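Local coordinates for protein HTLV-2 integrase catalytic core domain (Human T-cell leukemia virus 2, PDB 6QBT) that probably catalyses, as the core domain of the viral integrase, magnesium-dependent insertion of viral DNA into host DNA, at residues L65-N71 with H88-H94; L5-Q11 with V28-F33; L115-Y119 with I132-T138. All coordinates share one frame; numbering follows the deposited sequence.

Overall arrangement
Contacts 1 and 2 belong to the same five-stranded sheet, in an RNase H-like core. Contact 2 pairs strand 9-19 with strand 22-31, and contact 1 pairs strand 66-68 with strand 90-92. Strands 9-19 and 66-68 are neighbours, so the two contacts touch: Asn68 N lies 2.9 Å from Trp10 O. Their centres are about 11 Å apart. Contact 1 carries Asp70, which binds magnesium together with Asp13, on strand 9-19, whose start belongs to contact 2. Contact 3 joins two helices on the opposite side of the chain's centre. Its centre is about 27 Å from that of contact 1 and about 20 Å from that of contact 2.

Contact 1. Residues L65-N71 with H88-H94. With MG (magnesium ion), chain B.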
loop_
_atom_site.group_PDB
_atom_site.type_symbol
_atom_site.label_atom_id
_atom_site.label_comp_id
_atom_site.label_asym_id
_atom_site.label_seq_id
_atom_site.Cartn_x
_atom_site.Cartn_y
_atom_site.Cartn_z
ATOM N N LEU A 65 -15.798 -13.901 -2.140
ATOM C CA LEU A 65 -16.542 -15.095 -1.743
ATOM C C LEU A 65 -16.314 -16.260 -2.722
ATOM O O LEU A 65 -16.213 -17.402 -2.315
ATOM C CB LEU A 65 -18.043 -14.799 -1.660
ATOM C CG LEU A 65 -18.468 -13.735 -0.640
ATOM C CD1 LEU A 65 -19.954 -13.435 -0.822
ATOM C CD2 LEU A 65 -18.164 -14.146 0.812
ATOM N N HIS A 66 -16.227 -15.943 -4.010
ATOM C CA HIS A 66 -16.276 -16.929 -5.078
ATOM C C HIS A 66 -15.324 -16.464 -6.177
ATOM O O HIS A 66 -15.369 -15.304 -6.590
ATOM C CB HIS A 66 -17.726 -17.012 -5.607
ATOM C CG HIS A 66 -17.971 -18.071 -6.641
ATOM N ND1 HIS A 66 -19.239 -18.372 -7.090
ATOM C CD2 HIS A 66 -17.135 -18.883 -7.330
ATOM C CE1 HIS A 66 -19.175 -19.329 -7.999
ATOM N NE2 HIS A 66 -17.908 -19.659 -8.161
ATOM N N ILE A 67 -14.454 -17.365 -6.617
ATOM C CA ILE A 67 -13.614 -17.152 -7.806
ATOM C C ILE A 67 -13.896 -18.177 -8.923
ATOM O O ILE A 67 -14.157 -19.349 -8.652
ATOM C CB ILE A 67 -12.115 -17.154 -7.460
ATOM C CG1 ILE A 67 -11.749 -18.411 -6.672
ATOM C CG2 ILE A 67 -11.780 -15.903 -6.673
ATOM C CD1 ILE A 67 -10.294 -18.816 -6.771
ATOM N N ASN A 68 -13.865 -17.704 -10.168
ATOM C CA ASN A 68 -13.988 -18.568 -11.339
ATOM C C ASN A 68 -12.770 -18.402 -12.213
ATOM O O ASN A 68 -12.406 -17.282 -12.560
ATOM C CB ASN A 68 -15.257 -18.257 -12.140
ATOM C CG ASN A 68 -15.562 -19.330 -13.157
ATOM O OD1 ASN A 68 -16.304 -20.288 -12.881
ATOM N ND2 ASN A 68 -14.942 -19.221 -14.328
ATOM N N THR A 69 -12.150 -19.526 -12.557
ATOM C CA THR A 69 -10.945 -19.580 -13.374
ATOM C C THR A 69 -11.120 -20.557 -14.560
ATOM O O THR A 69 -12.152 -21.215 -14.692
ATOM C CB THR A 69 -9.747 -20.043 -12.507
ATOM O OG1 THR A 69 -9.908 -21.416 -12.100
ATOM C CG2 THR A 69 -9.611 -19.153 -11.266
ATOM N N ASP A 70 -10.104 -20.631 -15.418
ATOM C CA ASP A 70 -9.988 -21.709 -16.423
ATOM C C ASP A 70 -9.422 -22.953 -15.736
ATOM O O ASP A 70 -9.168 -22.939 -14.520
ATOM C CB ASP A 70 -9.171 -21.285 -17.692
ATOM C CG ASP A 70 -7.687 -20.957 -17.422
ATOM O OD1 ASP A 70 -7.128 -21.283 -16.342
ATOM O OD2 ASP A 70 -7.050 -20.353 -18.332
ATOM N N ASN A 71 -9.227 -24.013 -16.515
ATOM C CA ASN A 71 -8.615 -25.255 -16.034
ATOM C C ASN A 71 -7.094 -25.285 -16.084
ATOM O O ASN A 71 -6.522 -26.362 -16.105
ATOM C CB ASN A 71 -9.147 -26.445 -16.844
ATOM C CG ASN A 71 -10.624 -26.643 -16.666
ATOM O OD1 ASN A 71 -11.354 -26.720 -17.644
ATOM N ND2 ASN A 71 -11.082 -26.716 -15.414
ATOM N N HIS A 88 -11.977 -20.571 2.846
ATOM C CA HIS A 88 -13.425 -20.490 2.502
ATOM C C HIS A 88 -13.713 -19.609 1.291
ATOM O O HIS A 88 -14.532 -18.693 1.328
ATOM C CB HIS A 88 -14.254 -20.089 3.722
ATOM C CG HIS A 88 -14.011 -20.971 4.899
ATOM N ND1 HIS A 88 -13.270 -20.569 5.995
ATOM C CD2 HIS A 88 -14.327 -22.271 5.114
ATOM C CE1 HIS A 88 -13.182 -21.569 6.857
ATOM N NE2 HIS A 88 -13.821 -22.610 6.351
ATOM N N ILE A 89 -13.003 -19.897 0.213
ATOM C CA ILE A 89 -13.217 -19.239 -1.056
ATOM C C ILE A 89 -13.730 -20.317 -2.019
ATOM O O ILE A 89 -13.022 -21.300 -2.294
ATOM C CB ILE A 89 -11.912 -18.610 -1.584
ATOM C CG1 ILE A 89 -11.382 -17.544 -0.607
ATOM C CG2 ILE A 89 -12.156 -17.959 -2.938
ATOM C CD1 ILE A 89 -9.940 -17.123 -0.840
ATOM N N LYS A 90 -14.964 -20.143 -2.503
ATOM C CA LYS A 90 -15.552 -21.069 -3.489
ATOM C C LYS A 90 -14.802 -20.899 -4.811
ATOM O O LYS A 90 -14.525 -19.765 -5.239
ATOM C CB LYS A 90 -17.047 -20.777 -3.661
ATOM C CG LYS A 90 -17.758 -21.548 -4.751
ATOM C CD LYS A 90 -19.267 -21.425 -4.586
ATOM C CE LYS A 90 -20.028 -22.106 -5.721
ATOM N NZ LYS A 90 -19.771 -23.568 -5.804
ATOM N N HIS A 91 -14.453 -22.018 -5.433
ATOM C CA HIS A 91 -13.696 -22.025 -6.675
ATOM C C HIS A 91 -14.411 -22.874 -7.690
ATOM O O HIS A 91 -14.592 -24.054 -7.469
ATOM C CB HIS A 91 -12.296 -22.578 -6.442
ATOM C CG HIS A 91 -11.435 -22.544 -7.660
ATOM N ND1 HIS A 91 -10.402 -23.428 -7.862
ATOM C CD2 HIS A 91 -11.458 -21.736 -8.745
ATOM C CE1 HIS A 91 -9.818 -23.153 -9.014
ATOM N NE2 HIS A 91 -10.444 -22.140 -9.574
ATOM N N SER A 92 -14.813 -22.279 -8.800
ATOM C CA SER A 92 -15.429 -23.010 -9.887
ATOM C C SER A 92 -14.631 -22.717 -11.133
ATOM O O SER A 92 -13.817 -21.796 -11.139
ATOM C CB SER A 92 -16.879 -22.576 -10.047
ATOM O OG SER A 92 -16.957 -21.158 -10.177
ATOM N N THR A 93 -14.863 -23.502 -12.183
ATOM C CA THR A 93 -14.104 -23.394 -13.452
ATOM C C THR A 93 -15.031 -23.361 -14.688
ATOM O O THR A 93 -14.890 -24.158 -15.590
ATOM C CB THR A 93 -13.017 -24.513 -13.581
ATOM O OG1 THR A 93 -13.620 -25.794 -13.404
ATOM C CG2 THR A 93 -11.894 -24.360 -12.534
ATOM N N HIS A 94 -15.968 -22.412 -14.714
ATOM C CA HIS A 94 -16.865 -22.205 -15.863
ATOM C C HIS A 94 -16.210 -21.376 -16.962
ATOM O O HIS A 94 -16.608 -21.481 -18.128
ATOM C CB HIS A 94 -18.167 -21.525 -15.426
ATOM C CG HIS A 94 -18.909 -22.258 -14.344
ATOM N ND1 HIS A 94 -19.149 -21.709 -13.098
ATOM C CD2 HIS A 94 -19.464 -23.495 -14.319
ATOM C CE1 HIS A 94 -19.822 -22.573 -12.356
ATOM N NE2 HIS A 94 -20.024 -23.666 -13.073
HETATM MG MG MG B . -5.204 -19.625 -18.773
#
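His66 and Lys90 run side by side from neighbouring parallel strands, pointing the same way. Lys90 CB packs on Leu65 O at 3.7 Å. CG sits over the centre of the imidazole face, a CH-pi contact 3.8 Å from the ring centroid. CD passes over the ND1 side, and CE lies over the same face near CE1. The chain bends at chi4 (62°), and NZ does not touch the ring. One face of His66 is thus covered by lysine methylenes, while its edge makes the polar contact. His66 NE2 gives a nearly straight bond in the ring plane to Ser92 OG, at 2.7 Å. Ser92 OG donates a hydrogen bond to Asn68 OD1, 2.9 Å away. Asn68 OD1 also accepts from His94 N at 2.8 Å, so two donors grip it. This chain of hydrogen bonds runs along the face that carries His66, Asn68 and Ser92.

On the other face, His91 CG lies anti to its backbone N (chi1 -177°), which carries the ring toward Thr69. There NE2 donates in the ring plane to Thr69 OG1, 2.7 Å away, and OG1 donates on to Asp70 O. The hydroxyl links the ring to the backbone of the metal-binding residue. Ile67 CD1 packs against His91 CD2 at 3.7 Å. Backbone bonds run from Lys90 N to Leu65 O, Ile67 N to Lys90 O, Ser92 N to Ile67 O and Thr69 N to Ser92 O.

Asp70 OD2 binds magnesium at 2.0 Å; Asp13 also binds it. Asp70 OD1 accepts from Gly72 N. Helices 73-76 and 78-86 connect the two strands in a beta-alpha-beta crossover and cover the Ile67 and His91 face: Phe80 meets His91 edge-to-face, and Phe75 touches Thr69 and His91. On its other side, strand 66-68 pairs with strand 9-19.

Contact 2. Residues L5-Q11 with V28-F33; sequences LPNHIWQ and VWVDTF
Trp10 and Asp31 form a non-hydrogen-bonded pair in the antiparallel beta hairpin of strands 9-19 and 22-31, part of the RNase H-like sheet. The next pair, Gln11 with Val30, is hydrogen-bonded in both directions, Gln11 N to Val30 O and Val30 N to Gln11 O.

Hydrogen bonds gather on the Asp31 carboxylate. Asp31 CG lies trans to the backbone N (chi1 -171°), which carries the carboxylate across to Asn7 and Trp10. Its OD2 is met on the syn side by Asn7 N at 2.8 Å. The Trp10 NE1 N-H is shared: Asn7 OD1, close to the ring plane, takes the straighter bond and Asp31 OD2 a weak one. Asn7 ND2 donates to Leu61 O. Asp31 OD1 accepts from Phe33 N, closing an Asx turn, and it also accepts from Ser34 N. The carboxylate thus ties the type II turn of Leu5 to His8 to the end of strand 22-31.

Aromatic and apolar packing flanks these bonds. Trp10 CE3 meets Trp29 CE3 at 3.9 Å, with the ring planes 48° apart. Phe33 turns one face to Leu5 CA, a CH-pi contact centred on the ring, and Pro6 CD lies 3.5 Å from Phe33 CD2. Helix 47-61 covers both tryptophans through Ala57.

Thr32 grips Ile9 O twice. Its backbone N binds nearly along the C=O axis, while Thr32 OG1 comes from above the carbonyl plane, at 2.7 Å from Ile9 O.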
loop_
_atom_site.group_PDB
_atom_site.type_symbol
_atom_site.label_atom_id
_atom_site.label_comp_id
_atom_site.label_asym_id
_atom_site.label_seq_id
_atom_site.Cartn_x
_atom_site.Cartn_y
_atom_site.Cartn_z
ATOM N N LEU A 5 -22.629 -7.830 -5.675
ATOM C CA LEU A 5 -22.009 -6.666 -5.088
ATOM C C LEU A 5 -20.516 -6.917 -5.165
ATOM O O LEU A 5 -20.093 -7.993 -5.613
ATOM C CB LEU A 5 -22.533 -6.443 -3.665
ATOM C CG LEU A 5 -22.026 -7.288 -2.493
ATOM C CD1 LEU A 5 -22.539 -6.647 -1.209
ATOM C CD2 LEU A 5 -22.457 -8.751 -2.558
ATOM N N PRO A 6 -19.705 -5.920 -4.779
ATOM C CA PRO A 6 -18.277 -6.145 -4.861
ATOM C C PRO A 6 -17.829 -7.327 -3.996
ATOM O O PRO A 6 -18.421 -7.585 -2.945
ATOM C CB PRO A 6 -17.686 -4.838 -4.353
ATOM C CG PRO A 6 -18.752 -3.801 -4.497
ATOM C CD PRO A 6 -20.042 -4.540 -4.355
ATOM N N ASN A 7 -16.814 -8.042 -4.480
ATOM C CA ASN A 7 -16.222 -9.218 -3.847
ATOM C C ASN A 7 -17.133 -10.423 -3.665
ATOM O O ASN A 7 -16.814 -11.355 -2.905
ATOM C CB ASN A 7 -15.497 -8.836 -2.556
ATOM C CG ASN A 7 -14.286 -7.967 -2.808
ATOM O OD1 ASN A 7 -13.738 -7.978 -3.896
ATOM N ND2 ASN A 7 -13.892 -7.176 -1.816
ATOM N N HIS A 8 -18.228 -10.459 -4.424
ATOM C CA HIS A 8 -19.076 -11.647 -4.490
ATOM C C HIS A 8 -18.399 -12.668 -5.434
ATOM O O HIS A 8 -18.106 -13.790 -5.016
ATOM C CB HIS A 8 -20.510 -11.268 -4.872
ATOM C CG HIS A 8 -21.450 -12.431 -4.978
ATOM N ND1 HIS A 8 -22.735 -12.300 -5.457
ATOM C CD2 HIS A 8 -21.291 -13.751 -4.710
ATOM C CE1 HIS A 8 -23.329 -13.480 -5.476
ATOM N NE2 HIS A 8 -22.473 -14.379 -5.029
ATOM N N ILE A 9 -18.117 -12.277 -6.677
ATOM C CA ILE A 9 -17.569 -13.203 -7.677
ATOM C C ILE A 9 -16.475 -12.509 -8.486
ATOM O O ILE A 9 -16.718 -11.459 -9.076
ATOM C CB ILE A 9 -18.639 -13.683 -8.693
ATOM C CG1 ILE A 9 -19.828 -14.350 -7.995
ATOM C CG2 ILE A 9 -18.000 -14.604 -9.749
ATOM C CD1 ILE A 9 -20.958 -14.770 -8.925
ATOM N N TRP A 10 -15.287 -13.104 -8.491
ATOM C CA TRP A 10 -14.182 -12.689 -9.346
ATOM C C TRP A 10 -13.917 -13.664 -10.502
ATOM O O TRP A 10 -14.232 -14.859 -10.402
ATOM C CB TRP A 10 -12.910 -12.639 -8.540
ATOM C CG TRP A 10 -12.798 -11.541 -7.572
ATOM C CD1 TRP A 10 -13.753 -10.648 -7.204
ATOM C CD2 TRP A 10 -11.672 -11.271 -6.791
ATOM N NE1 TRP A 10 -13.274 -9.821 -6.259
ATOM C CE2 TRP A 10 -11.984 -10.178 -5.981
ATOM C CE3 TRP A 10 -10.396 -11.835 -6.712
ATOM C CZ2 TRP A 10 -11.058 -9.615 -5.083
ATOM C CZ3 TRP A 10 -9.468 -11.277 -5.823
ATOM C CH2 TRP A 10 -9.817 -10.182 -5.011
ATOM N N GLN A 11 -13.322 -13.134 -11.577
ATOM C CA GLN A 11 -12.790 -13.941 -12.692
ATOM C C GLN A 11 -11.286 -13.788 -12.701
ATOM O O GLN A 11 -10.790 -12.684 -12.493
ATOM C CB GLN A 11 -13.286 -13.423 -14.031
ATOM C CG GLN A 11 -14.782 -13.320 -14.168
ATOM C CD GLN A 11 -15.311 -14.381 -15.056
ATOM O OE1 GLN A 11 -14.977 -15.567 -14.905
ATOM N NE2 GLN A 11 -16.111 -13.967 -16.021
ATOM N N VAL A 28 -4.154 -11.916 -13.608
ATOM C CA VAL A 28 -5.177 -10.896 -13.672
ATOM C C VAL A 28 -6.417 -11.384 -12.913
ATOM O O VAL A 28 -6.926 -12.453 -13.181
ATOM C CB VAL A 28 -5.552 -10.620 -15.151
ATOM C CG1 VAL A 28 -6.746 -9.670 -15.275
ATOM C CG2 VAL A 28 -4.350 -10.091 -15.928
ATOM N N TRP A 29 -6.908 -10.588 -11.979
ATOM C CA TRP A 29 -8.175 -10.897 -11.306
ATOM C C TRP A 29 -9.073 -9.709 -11.504
ATOM O O TRP A 29 -8.616 -8.565 -11.384
ATOM C CB TRP A 29 -7.979 -11.110 -9.791
ATOM C CG TRP A 29 -7.253 -12.342 -9.505
ATOM C CD1 TRP A 29 -5.903 -12.482 -9.271
ATOM C CD2 TRP A 29 -7.812 -13.629 -9.436
ATOM N NE1 TRP A 29 -5.605 -13.798 -9.041
ATOM C CE2 TRP A 29 -6.762 -14.527 -9.140
ATOM C CE3 TRP A 29 -9.111 -14.130 -9.613
ATOM C CZ2 TRP A 29 -6.973 -15.907 -9.024
ATOM C CZ3 TRP A 29 -9.320 -15.490 -9.477
ATOM C CH2 TRP A 29 -8.260 -16.363 -9.174
ATOM N N VAL A 30 -10.346 -9.967 -11.773
ATOM C CA VAL A 30 -11.277 -8.865 -11.978
ATOM C C VAL A 30 -12.625 -9.168 -11.329
ATOM O O VAL A 30 -13.153 -10.277 -11.453
ATOM C CB VAL A 30 -11.351 -8.458 -13.479
ATOM C CG1 VAL A 30 -11.528 -9.659 -14.345
ATOM C CG2 VAL A 30 -12.429 -7.418 -13.733
ATOM N N ASP A 31 -13.141 -8.179 -10.592
ATOM C CA ASP A 31 -14.409 -8.320 -9.939
ATOM C C ASP A 31 -15.506 -8.187 -10.981
ATOM O O ASP A 31 -15.506 -7.230 -11.753
ATOM C CB ASP A 31 -14.557 -7.247 -8.893
ATOM C CG ASP A 31 -15.757 -7.464 -8.035
ATOM O OD1 ASP A 31 -16.871 -7.119 -8.462
ATOM O OD2 ASP A 31 -15.577 -8.003 -6.940
ATOM N N THR A 32 -16.438 -9.135 -10.993
ATOM C CA THR A 32 -17.500 -9.185 -12.009
ATOM C C THR A 32 -18.575 -8.126 -11.791
ATOM O O THR A 32 -19.375 -7.923 -12.675
ATOM C CB THR A 32 -18.214 -10.558 -12.044
ATOM O OG1 THR A 32 -18.709 -10.868 -10.739
ATOM C CG2 THR A 32 -17.281 -11.664 -12.473
ATOM N N PHE A 33 -18.629 -7.513 -10.608
ATOM C CA PHE A 33 -19.595 -6.480 -10.302
ATOM C C PHE A 33 -19.002 -5.078 -10.534
ATOM O O PHE A 33 -19.575 -4.291 -11.237
ATOM C CB PHE A 33 -20.136 -6.646 -8.841
ATOM C CG PHE A 33 -21.035 -5.534 -8.411
ATOM C CD1 PHE A 33 -22.419 -5.577 -8.689
ATOM C CD2 PHE A 33 -20.514 -4.409 -7.773
ATOM C CE1 PHE A 33 -23.252 -4.518 -8.333
ATOM C CE2 PHE A 33 -21.346 -3.341 -7.421
ATOM C CZ PHE A 33 -22.718 -3.396 -7.698
HETATM O O HOH W 1 -18.587 -9.417 -7.387
#

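Contact 3. Residues L115-Y119 with I132-T138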
loop_
_atom_site.group_PDB
_atom_site.type_symbol
_atom_site.label_atom_id
_atom_site.label_comp_id
_atom_site.label_asym_id
_atom_site.label_seq_id
_atom_site.Cartn_x
_atom_site.Cartn_y
_atom_site.Cartn_z
ATOM N N LEU A 115 -2.747 0.273 -21.824
ATOM C CA LEU A 115 -2.188 1.242 -20.876
ATOM C C LEU A 115 -0.704 0.956 -20.626
ATOM O O LEU A 115 0.125 1.884 -20.631
ATOM C CB LEU A 115 -2.965 1.248 -19.552
ATOM C CG LEU A 115 -4.304 1.997 -19.599
ATOM C CD1 LEU A 115 -5.142 1.652 -18.374
ATOM C CD2 LEU A 115 -4.104 3.507 -19.748
ATOM N N LEU A 116 -0.381 -0.320 -20.443
ATOM C CA LEU A 116 1.001 -0.778 -20.294
ATOM C C LEU A 116 1.900 -0.334 -21.467
ATOM O O LEU A 116 2.998 0.201 -21.248
ATOM C CB LEU A 116 1.005 -2.303 -20.166
ATOM C CG LEU A 116 2.256 -3.099 -19.838
ATOM C CD1 LEU A 116 2.787 -2.737 -18.464
ATOM C CD2 LEU A 116 1.907 -4.573 -19.849
ATOM N N ASN A 117 1.434 -0.524 -22.699
ATOM C CA ASN A 117 2.178 -0.046 -23.876
ATOM C C ASN A 117 2.357 1.468 -23.906
ATOM O O ASN A 117 3.433 1.967 -24.240
ATOM C CB ASN A 117 1.508 -0.496 -25.175
ATOM C CG ASN A 117 1.587 -1.998 -25.384
ATOM O OD1 ASN A 117 2.444 -2.680 -24.826
ATOM N ND2 ASN A 117 0.695 -2.519 -26.193
ATOM N N LYS A 118 1.312 2.198 -23.547
ATOM C CA LYS A 118 1.376 3.647 -23.556
ATOM C C LYS A 118 2.406 4.116 -22.532
ATOM O O LYS A 118 3.257 4.940 -22.840
ATOM C CB LYS A 118 0.012 4.221 -23.258
ATOM C CG LYS A 118 -0.059 5.736 -23.413
ATOM C CD LYS A 118 -0.742 6.391 -22.203
ATOM C CE LYS A 118 -0.575 7.912 -22.182
ATOM N NZ LYS A 118 -0.517 8.380 -20.759
ATOM N N TYR A 119 2.358 3.559 -21.322
ATOM C CA TYR A 119 3.334 3.930 -20.293
ATOM C C TYR A 119 4.785 3.526 -20.639
ATOM O O TYR A 119 5.729 4.233 -20.263
ATOM C CB TYR A 119 2.917 3.399 -18.903
ATOM C CG TYR A 119 1.796 4.208 -18.273
ATOM C CD1 TYR A 119 1.964 5.573 -17.977
ATOM C CD2 TYR A 119 0.569 3.613 -17.965
ATOM C CE1 TYR A 119 0.935 6.315 -17.408
ATOM C CE2 TYR A 119 -0.464 4.350 -17.402
ATOM C CZ TYR A 119 -0.277 5.695 -17.128
ATOM O OH TYR A 119 -1.320 6.396 -16.573
ATOM N N ILE A 132 3.407 -1.392 -15.497
ATOM C CA ILE A 132 2.369 -2.289 -15.004
ATOM C C ILE A 132 1.660 -1.574 -13.869
ATOM O O ILE A 132 0.434 -1.510 -13.842
ATOM C CB ILE A 132 2.996 -3.607 -14.434
ATOM C CG1 ILE A 132 3.728 -4.426 -15.531
ATOM C CG2 ILE A 132 1.985 -4.464 -13.672
ATOM C CD1 ILE A 132 2.847 -5.341 -16.347
ATOM N N ASN A 133 2.437 -1.022 -12.932
ATOM C CA ASN A 133 1.850 -0.391 -11.743
ATOM C C ASN A 133 0.959 0.793 -12.144
ATOM O O ASN A 133 -0.205 0.900 -11.726
ATOM C CB ASN A 133 2.930 0.061 -10.761
ATOM C CG ASN A 133 2.396 0.233 -9.372
ATOM O OD1 ASN A 133 1.716 -0.639 -8.848
ATOM N ND2 ASN A 133 2.658 1.365 -8.776
ATOM N N LYS A 134 1.494 1.652 -12.991
ATOM C CA LYS A 134 0.762 2.824 -13.422
ATOM C C LYS A 134 -0.447 2.428 -14.281
ATOM O O LYS A 134 -1.501 3.025 -14.158
ATOM C CB LYS A 134 1.677 3.776 -14.149
ATOM C CG LYS A 134 2.722 4.369 -13.227
ATOM C CD LYS A 134 3.594 5.347 -13.989
ATOM C CE LYS A 134 4.501 4.644 -14.992
ATOM N NZ LYS A 134 5.539 5.567 -15.490
ATOM N N ALA A 135 -0.319 1.370 -15.078
ATOM C CA ALA A 135 -1.479 0.828 -15.804
ATOM C C ALA A 135 -2.567 0.400 -14.835
ATOM O O ALA A 135 -3.731 0.791 -14.996
ATOM C CB ALA A 135 -1.087 -0.331 -16.716
ATOM N N LEU A 136 -2.166 -0.379 -13.833
ATOM C CA LEU A 136 -3.084 -0.892 -12.817
ATOM C C LEU A 136 -3.870 0.218 -12.068
ATOM O O LEU A 136 -5.113 0.221 -12.015
ATOM C CB LEU A 136 -2.306 -1.792 -11.849
ATOM C CG LEU A 136 -2.957 -2.237 -10.542
ATOM C CD1 LEU A 136 -4.193 -3.036 -10.883
ATOM C CD2 LEU A 136 -1.984 -3.023 -9.660
ATOM N N TRP A 137 -3.139 1.172 -11.518
ATOM C CA TRP A 137 -3.760 2.251 -10.766
ATOM C C TRP A 137 -4.563 3.201 -11.659
ATOM O O TRP A 137 -5.650 3.661 -11.263
ATOM C CB TRP A 137 -2.719 2.991 -9.920
ATOM C CG TRP A 137 -2.323 2.162 -8.760
ATOM C CD1 TRP A 137 -1.281 1.294 -8.687
ATOM C CD2 TRP A 137 -2.991 2.094 -7.512
ATOM N NE1 TRP A 137 -1.243 0.694 -7.445
ATOM C CE2 TRP A 137 -2.296 1.153 -6.709
ATOM C CE3 TRP A 137 -4.114 2.728 -6.991
ATOM C CZ2 TRP A 137 -2.689 0.837 -5.407
ATOM C CZ3 TRP A 137 -4.513 2.424 -5.715
ATOM C CH2 TRP A 137 -3.789 1.485 -4.924
ATOM N N THR A 138 -4.058 3.466 -12.854
ATOM C CA THR A 138 -4.781 4.273 -13.821
ATOM C C THR A 138 -6.135 3.624 -14.161
ATOM O O THR A 138 -7.172 4.302 -14.159
ATOM C CB THR A 138 -3.957 4.514 -15.115
ATOM O OG1 THR A 138 -2.768 5.268 -14.811
ATOM C CG2 THR A 138 -4.781 5.302 -16.166
HETATM O O HOH W 2 6.189 3.672 -17.591
#
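Tyr119 and Lys134 meet ring face to methylene. Lys134 CB sits over the centre of the phenol ring, 3.9 Å from the centroid and 7° off its normal, a CH-pi contact. The side chains of Tyr119 and Thr138 approach each other from opposite directions, and Thr138 OG1 lies at the ring edge, near its plane. The Tyr119 CG is anti to the carbonyl carbon (chi1 -76°), which directs the ring across to the second helix.

Leu116 and Ile132 lie side by side, pointing the same way. Their CD1 atoms are packed tightly, at 3.4 Å. Leu115 CB rests on Ala135 CB at 3.8 Å. The small alanine lies where the backbones of helices 104-122 and 128-142 come closest; the axes of the segments are 8.4 Å apart and cross at 130°. Leu55 and Tyr87 of the third subunit pack on Tyr119 and on Leu115 and Thr138, so the helix pair borders a subunit interface.

A water bridges backbone Tyr119 O and Lys134 NZ, a second polar link between the helices. In the first, Tyr119 OH donates to Thr138 OG1, 2.5 Å away. Thr138 OG1 in turn donates to Lys134 O, which Thr138 N reaches from the opposite face of its plane. The threonine hydroxyl thus takes a bond from the tyrosine and gives one to its own helix.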